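Local coordinates for protein dihydroxyacetone kinase (Citrobacter freundii, PDB 1UN8) that phosphorylates dihydroxyacetone with ATP and a divalent metal ion, as a homodimer whose C-terminal alpha-helical barrel holds a tightly bound phospholipid, at residues A346-Q351 with F417-E422; N412-F417 with K446-A451. All blocks are in the same frame, centred on the assembly; numbering follows the deposited sequence.

Helix 413-427 serves both contacts, and its periodicity lets one helix face two ways. In contact 1 its residues Ala418, Leu419 and Glu422 receive the extended linker 346-351 on the outside of the barrel; in contact 2 its first turns pack against the end of helix 430-448 and border the lipid. The contact centres lie 11 Å apart, Phe417 belongs to both ranges, and CG2 of Thr415 closes the seam, 3.4 Å from CB of Phe350. The lipid touches Leu413 and Phe417 in contact 2, and Ile420 on the inner side of 417-422, while Leu419, which faces the linker, has its side chain about 10 Å away. Both contacts lie away from the substrate and ATP sites.

Contact 1. Residues A346-Q351 with F417-E422; sequences ARVEFQ and FALIGE
Leu419 sets its CD2 methyl squarely over one face of the Phe350 ring, 3.9 Å from the centroid and only 9° off the ring normal, a CH-pi contact. The other methyl, CD1, comes to the ring atom CE2 at 3.8 Å, so the forked end of the leucine spans the centre and one side of the same ring. At the edge of the ring, in its plane, lies the carbonyl oxygen of Val348. The second flat group, the carboxylate of Glu422, meets the linker through OE2, which accepts the backbone N-H of Val348, N to OE2 2.6 Å. The bond is nearly straight, 165° at the hydrogen, and arrives on the syn side, 23° out of the carboxylate plane.

This is how a non-helical linker is fastened to a helix surface: residues 346-351, in the long loop leading from the N-terminal, dihydroxyacetone-binding DhaK part to the eight-helix barrel, run over the outside of helix 413-427. Val348 is the buried anchor. Its CG1 lies beside the glutamate and meets Leu419 CD1 at 3.9 Å, while CG2 faces CB of Ala418 at 4.2 Å. Glu422 spans the gap because CG is anti to its backbone N and the chain stays extended beyond it. The carboxylate holds a main-chain N-H; NE of Arg347 stands 6.5 Å from OE2 of Glu422, a separation at which the opposite charges could attract only weakly. Pro409 packs against both Phe350 and Leu419. Arg127 of the second subunit packs on Val348 and Ala418, bringing the linker into the dimer.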
loop_
_atom_site.group_PDB
_atom_site.type_symbol
_atom_site.label_atom_id
_atom_site.label_comp_id
_atom_site.label_asym_id
_atom_site.label_seq_id
_atom_site.Cartn_x
_atom_site.Cartn_y
_atom_site.Cartn_z
ATOM N N ALA A 346 -5.146 -39.522 10.173
ATOM C CA ALA A 346 -6.538 -39.112 10.267
ATOM C C ALA A 346 -7.420 -40.310 9.923
ATOM O O ALA A 346 -8.455 -40.532 10.554
ATOM C CB ALA A 346 -6.807 -37.958 9.306
ATOM N N ARG A 347 -6.988 -41.081 8.928
ATOM C CA ARG A 347 -7.711 -42.261 8.468
ATOM C C ARG A 347 -8.344 -43.062 9.603
ATOM O O ARG A 347 -7.671 -43.481 10.536
ATOM C CB ARG A 347 -6.765 -43.153 7.660
ATOM C CG ARG A 347 -7.256 -44.568 7.422
ATOM C CD ARG A 347 -6.116 -45.400 6.857
ATOM N NE ARG A 347 -6.162 -46.782 7.320
ATOM C CZ ARG A 347 -5.152 -47.644 7.192
ATOM N NH1 ARG A 347 -4.016 -47.257 6.611
ATOM N NH2 ARG A 347 -5.271 -48.888 7.640
ATOM N N VAL A 348 -9.653 -43.268 9.509
ATOM C CA VAL A 348 -10.387 -44.020 10.517
ATOM C C VAL A 348 -10.171 -45.521 10.350
ATOM O O VAL A 348 -10.232 -46.060 9.239
ATOM C CB VAL A 348 -11.913 -43.703 10.458
ATOM C CG1 VAL A 348 -12.414 -43.798 9.028
ATOM C CG2 VAL A 348 -12.687 -44.669 11.343
ATOM N N GLU A 349 -9.907 -46.185 11.469
ATOM C CA GLU A 349 -9.675 -47.620 11.483
ATOM C C GLU A 349 -10.962 -48.379 11.762
ATOM O O GLU A 349 -11.840 -47.892 12.476
ATOM C CB GLU A 349 -8.642 -47.976 12.542
ATOM C CG GLU A 349 -7.212 -47.749 12.119
ATOM C CD GLU A 349 -6.310 -47.479 13.308
ATOM O OE1 GLU A 349 -6.458 -48.175 14.340
ATOM O OE2 GLU A 349 -5.452 -46.575 13.206
ATOM N N PHE A 350 -11.058 -49.585 11.212
ATOM C CA PHE A 350 -12.249 -50.397 11.384
ATOM C C PHE A 350 -12.016 -51.813 10.892
ATOM O O PHE A 350 -11.041 -52.094 10.193
ATOM C CB PHE A 350 -13.401 -49.786 10.588
ATOM C CG PHE A 350 -13.199 -49.843 9.100
ATOM C CD1 PHE A 350 -13.753 -50.872 8.346
ATOM C CD2 PHE A 350 -12.433 -48.876 8.453
ATOM C CE1 PHE A 350 -13.550 -50.942 6.966
ATOM C CE2 PHE A 350 -12.221 -48.933 7.074
ATOM C CZ PHE A 350 -12.781 -49.968 6.328
ATOM N N GLN A 351 -12.936 -52.700 11.245
ATOM C CA GLN A 351 -12.850 -54.085 10.825
ATOM C C GLN A 351 -14.227 -54.513 10.340
ATOM O O GLN A 351 -15.215 -54.397 11.066
ATOM C CB GLN A 351 -12.408 -54.960 11.995
ATOM C CG GLN A 351 -11.605 -56.179 11.570
ATOM C CD GLN A 351 -10.334 -55.797 10.820
ATOM O OE1 GLN A 351 -9.485 -55.073 11.344
ATOM N NE2 GLN A 351 -10.203 -56.280 9.586
ATOM N N PHE A 417 -20.475 -44.828 11.150
ATOM C CA PHE A 417 -20.744 -43.432 10.830
ATOM C C PHE A 417 -19.429 -42.720 10.542
ATOM O O PHE A 417 -19.291 -42.023 9.530
ATOM C CB PHE A 417 -21.485 -42.734 11.985
ATOM C CG PHE A 417 -22.971 -43.018 12.025
ATOM C CD1 PHE A 417 -23.804 -42.305 12.884
ATOM C CD2 PHE A 417 -23.539 -43.994 11.206
ATOM C CE1 PHE A 417 -25.170 -42.558 12.927
ATOM C CE2 PHE A 417 -24.904 -44.251 11.243
ATOM C CZ PHE A 417 -25.722 -43.530 12.105
ATOM N N ALA A 418 -18.460 -42.910 11.430
ATOM C CA ALA A 418 -17.150 -42.295 11.271
ATOM C C ALA A 418 -16.557 -42.660 9.909
ATOM O O ALA A 418 -15.890 -41.844 9.278
ATOM C CB ALA A 418 -16.220 -42.753 12.390
ATOM N N LEU A 419 -16.806 -43.882 9.453
ATOM C CA LEU A 419 -16.277 -44.314 8.167
ATOM C C LEU A 419 -16.980 -43.619 7.004
ATOM O O LEU A 419 -16.337 -43.214 6.033
ATOM C CB LEU A 419 -16.410 -45.827 8.016
ATOM C CG LEU A 419 -15.925 -46.316 6.650
ATOM C CD1 LEU A 419 -14.457 -45.939 6.467
ATOM C CD2 LEU A 419 -16.124 -47.819 6.547
ATOM N N ILE A 420 -18.300 -43.500 7.104
ATOM C CA ILE A 420 -19.083 -42.830 6.069
ATOM C C ILE A 420 -18.648 -41.368 6.049
ATOM O O ILE A 420 -18.390 -40.798 4.983
ATOM C CB ILE A 420 -20.606 -42.913 6.372
ATOM C CG1 ILE A 420 -21.075 -44.365 6.270
ATOM C CG2 ILE A 420 -21.399 -42.037 5.404
ATOM C CD1 ILE A 420 -22.483 -44.583 6.773
ATOM N N GLY A 421 -18.562 -40.774 7.238
ATOM C CA GLY A 421 -18.166 -39.385 7.347
ATOM C C GLY A 421 -16.847 -39.121 6.652
ATOM O O GLY A 421 -16.635 -38.064 6.053
ATOM N N GLU A 422 -15.957 -40.100 6.721
ATOM C CA GLU A 422 -14.656 -39.967 6.102
ATOM C C GLU A 422 -14.714 -40.139 4.592
ATOM O O GLU A 422 -14.035 -39.436 3.856
ATOM C CB GLU A 422 -13.700 -41.004 6.684
ATOM C CG GLU A 422 -12.260 -40.859 6.214
ATOM C CD GLU A 422 -11.425 -42.099 6.507
ATOM O OE1 GLU A 422 -11.595 -43.124 5.803
ATOM O OE2 GLU A 422 -10.602 -42.046 7.450
#

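Contact 2. Residues N412-F417 with K446-A451; sequences NLATLF and KLEQGA. With MYY ((2R)-3-(phosphonooxy)-2-(tetradecanoyloxy)propyl palmitate), chain C.
Leu447 points one methyl, CD1, into the first turn of helix 413-427, where CB of Leu413 and CD1 of Phe417 each approach it to 3.5 Å. Toward the aromatic ring the methyl comes obliquely, and the two side chains cross at about a right angle. Behind it, CB of Leu447 meets CB of Ala414 at 3.9 Å; the small alanine permits the close backbone approach, with CA of Ala414 and CA of Leu447 5.2 Å apart. OE1 of Glu448 rests against the same alanine methyl, 3.2 Å from CB of Ala414, in a van der Waals contact, its chain bent at chi2 (64°) to bring the group back over the neighbouring helix.

Helices 413-427 and 430-448 are consecutive in the alpha-helical barrel, and this is where the start of one meets the end of the other. On the lipid side, CD1 of Leu413 lies 3.6 Å from O10, the carbonyl oxygen of an acyl ester of the phospholipid, and its CD2 lies against the acyl chain. Phe417 presents its ring edge to that chain, CE2 to C28 at 3.9 Å. Both residues line the lipid pocket as well as the helix-helix seam.

Farther out, Asn412 occupies the N-cap position of helix 413-427, and its OD1 accepts a hydrogen bond from OG1 of Thr415 at 2.9 Å, the hydroxyl standing above the amide carbonyl plane. Phe417 and Phe440 pack edge-to-face. From the next helix, 453-468, Ala456 packs on Leu447 and Val453 on Leu413.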
loop_
_atom_site.group_PDB
_atom_site.type_symbol
_atom_site.label_atom_id
_atom_site.label_comp_id
_atom_site.label_asym_id
_atom_site.label_seq_id
_atom_site.Cartn_x
_atom_site.Cartn_y
_atom_site.Cartn_z
ATOM N N ASN A 412 -20.877 -51.944 14.299
ATOM C CA ASN A 412 -20.529 -50.842 15.182
ATOM C C ASN A 412 -20.880 -49.528 14.511
ATOM O O ASN A 412 -20.094 -49.001 13.719
ATOM C CB ASN A 412 -19.037 -50.870 15.511
ATOM C CG ASN A 412 -18.628 -49.764 16.473
ATOM O OD1 ASN A 412 -17.493 -49.730 16.942
ATOM N ND2 ASN A 412 -19.553 -48.852 16.766
ATOM N N LEU A 413 -22.056 -48.997 14.842
ATOM C CA LEU A 413 -22.528 -47.741 14.262
ATOM C C LEU A 413 -21.531 -46.599 14.373
ATOM O O LEU A 413 -21.259 -45.916 13.380
ATOM C CB LEU A 413 -23.857 -47.315 14.892
ATOM C CG LEU A 413 -25.110 -47.981 14.315
ATOM C CD1 LEU A 413 -26.340 -47.323 14.917
ATOM C CD2 LEU A 413 -25.143 -47.826 12.790
ATOM N N ALA A 414 -20.985 -46.397 15.573
ATOM C CA ALA A 414 -20.018 -45.323 15.799
ATOM C C ALA A 414 -18.938 -45.326 14.724
ATOM O O ALA A 414 -18.726 -44.335 14.034
ATOM C CB ALA A 414 -19.388 -45.470 17.173
ATOM N N THR A 415 -18.263 -46.456 14.578
ATOM C CA THR A 415 -17.208 -46.588 13.585
ATOM C C THR A 415 -17.789 -46.533 12.177
ATOM O O THR A 415 -17.159 -45.998 11.262
ATOM C CB THR A 415 -16.442 -47.905 13.793
ATOM O OG1 THR A 415 -15.979 -47.961 15.149
ATOM C CG2 THR A 415 -15.242 -47.986 12.859
ATOM N N LEU A 416 -18.991 -47.078 12.004
ATOM C CA LEU A 416 -19.637 -47.050 10.698
ATOM C C LEU A 416 -19.878 -45.620 10.267
ATOM O O LEU A 416 -19.535 -45.240 9.150
ATOM C CB LEU A 416 -20.979 -47.778 10.717
ATOM C CG LEU A 416 -21.710 -47.683 9.373
ATOM C CD1 LEU A 416 -20.912 -48.421 8.295
ATOM C CD2 LEU A 416 -23.107 -48.265 9.502
ATOM N N PHE A 417 -20.475 -44.828 11.150
ATOM C CA PHE A 417 -20.744 -43.432 10.830
ATOM C C PHE A 417 -19.429 -42.720 10.542
ATOM O O PHE A 417 -19.291 -42.023 9.530
ATOM C CB PHE A 417 -21.485 -42.734 11.985
ATOM C CG PHE A 417 -22.971 -43.018 12.025
ATOM C CD1 PHE A 417 -23.804 -42.305 12.884
ATOM C CD2 PHE A 417 -23.539 -43.994 11.206
ATOM C CE1 PHE A 417 -25.170 -42.558 12.927
ATOM C CE2 PHE A 417 -24.904 -44.251 11.243
ATOM C CZ PHE A 417 -25.722 -43.530 12.105
ATOM N N LYS A 446 -20.934 -38.766 18.537
ATOM C CA LYS A 446 -21.923 -38.685 19.593
ATOM C C LYS A 446 -22.210 -40.118 20.037
ATOM O O LYS A 446 -22.415 -40.387 21.220
ATOM C CB LYS A 446 -23.190 -38.017 19.078
ATOM C CG LYS A 446 -24.182 -37.663 20.171
ATOM C CD LYS A 446 -23.566 -36.723 21.198
ATOM C CE LYS A 446 -24.593 -36.305 22.238
ATOM N NZ LYS A 446 -24.003 -35.472 23.322
ATOM N N LEU A 447 -22.219 -41.038 19.072
ATOM C CA LEU A 447 -22.441 -42.447 19.362
ATOM C C LEU A 447 -21.267 -42.972 20.192
ATOM O O LEU A 447 -21.458 -43.760 21.124
ATOM C CB LEU A 447 -22.528 -43.265 18.070
ATOM C CG LEU A 447 -23.787 -43.170 17.213
ATOM C CD1 LEU A 447 -23.622 -44.034 15.967
ATOM C CD2 LEU A 447 -24.986 -43.632 18.021
ATOM N N GLU A 448 -20.053 -42.540 19.850
ATOM C CA GLU A 448 -18.866 -42.989 20.569
ATOM C C GLU A 448 -18.988 -42.624 22.045
ATOM O O GLU A 448 -18.431 -43.299 22.908
ATOM C CB GLU A 448 -17.607 -42.355 19.981
ATOM C CG GLU A 448 -16.373 -43.192 20.218
ATOM C CD GLU A 448 -16.461 -44.533 19.516
ATOM O OE1 GLU A 448 -16.476 -44.544 18.264
ATOM O OE2 GLU A 448 -16.521 -45.573 20.210
ATOM N N GLN A 449 -19.716 -41.550 22.324
ATOM C CA GLN A 449 -19.936 -41.112 23.694
ATOM C C GLN A 449 -21.084 -41.917 24.291
ATOM O O GLN A 449 -21.563 -41.622 25.387
ATOM C CB GLN A 449 -20.277 -39.625 23.728
ATOM C CG GLN A 449 -19.125 -38.710 23.346
ATOM C CD GLN A 449 -19.569 -37.265 23.176
ATOM O OE1 GLN A 449 -20.225 -36.696 24.055
ATOM N NE2 GLN A 449 -19.213 -36.661 22.042
ATOM N N GLY A 450 -21.533 -42.928 23.551
ATOM C CA GLY A 450 -22.610 -43.784 24.019
ATOM C C GLY A 450 -24.016 -43.214 23.984
ATOM O O GLY A 450 -24.796 -43.438 24.907
ATOM N N ALA A 451 -24.352 -42.476 22.933
ATOM C CA ALA A 451 -25.692 -41.911 22.810
ATOM C C ALA A 451 -26.476 -42.827 21.886
ATOM O O ALA A 451 -25.887 -43.640 21.175
ATOM C CB ALA A 451 -25.625 -40.504 22.230
HETATM C C38 MYY C . -25.548 -38.687 0.684
HETATM C C37 MYY C . -25.289 -40.189 0.825
HETATM C C36 MYY C . -25.470 -40.649 2.273
HETATM C C35 MYY C . -25.246 -42.157 2.416
HETATM C C34 MYY C . -25.561 -42.632 3.839
HETATM C C33 MYY C . -25.365 -44.138 4.028
HETATM C C32 MYY C . -25.654 -44.564 5.472
HETATM C C31 MYY C . -27.137 -44.431 5.828
HETATM C C30 MYY C . -27.420 -44.435 7.335
HETATM C C29 MYY C . -27.314 -45.799 8.027
HETATM C C28 MYY C . -27.990 -45.734 9.401
HETATM C C27 MYY C . -27.982 -47.063 10.161
HETATM C C26 MYY C . -28.945 -47.054 11.354
HETATM C C25 MYY C . -28.907 -48.389 12.110
HETATM C C24 MYY C . -30.263 -48.812 12.677
HETATM C C23 MYY C . -30.508 -48.474 14.155
HETATM O O10 MYY C . -29.922 -47.537 14.698
HETATM O O8 MYY C . -31.378 -49.248 14.857
HETATM C C6 MYY C . -31.585 -48.783 16.204
HETATM C C5 MYY C . -32.825 -47.898 16.267
HETATM C C4 MYY C . -33.864 -48.470 17.246
HETATM O O6 MYY C . -34.081 -49.883 17.096
HETATM P P MYY C . -34.979 -50.530 15.916
HETATM O O4 MYY C . -34.449 -49.907 14.525
HETATM O O3 MYY C . -34.564 -52.090 15.905
HETATM O O5 MYY C . -36.439 -50.362 16.104
HETATM O O7 MYY C . -33.323 -47.650 14.938
HETATM C C7 MYY C . -34.055 -46.502 14.870
HETATM O O9 MYY C . -34.271 -45.823 15.872
HETATM C C8 MYY C . -34.636 -46.095 13.511
HETATM C C9 MYY C . -34.100 -44.728 13.083
HETATM C C10 MYY C . -33.459 -44.780 11.694
HETATM C C11 MYY C . -32.934 -43.413 11.248
HETATM C C12 MYY C . -32.231 -43.519 9.893
HETATM C C13 MYY C . -31.620 -42.186 9.456
HETATM C C14 MYY C . -30.686 -42.443 8.272
HETATM C C15 MYY C . -29.885 -41.207 7.859
HETATM C C16 MYY C . -30.656 -40.303 6.896
HETATM C C17 MYY C . -29.674 -39.380 6.171
HETATM C C18 MYY C . -30.289 -38.829 4.883
HETATM C C19 MYY C . -29.234 -38.150 4.007
HETATM C C20 MYY C . -29.811 -37.770 2.640
#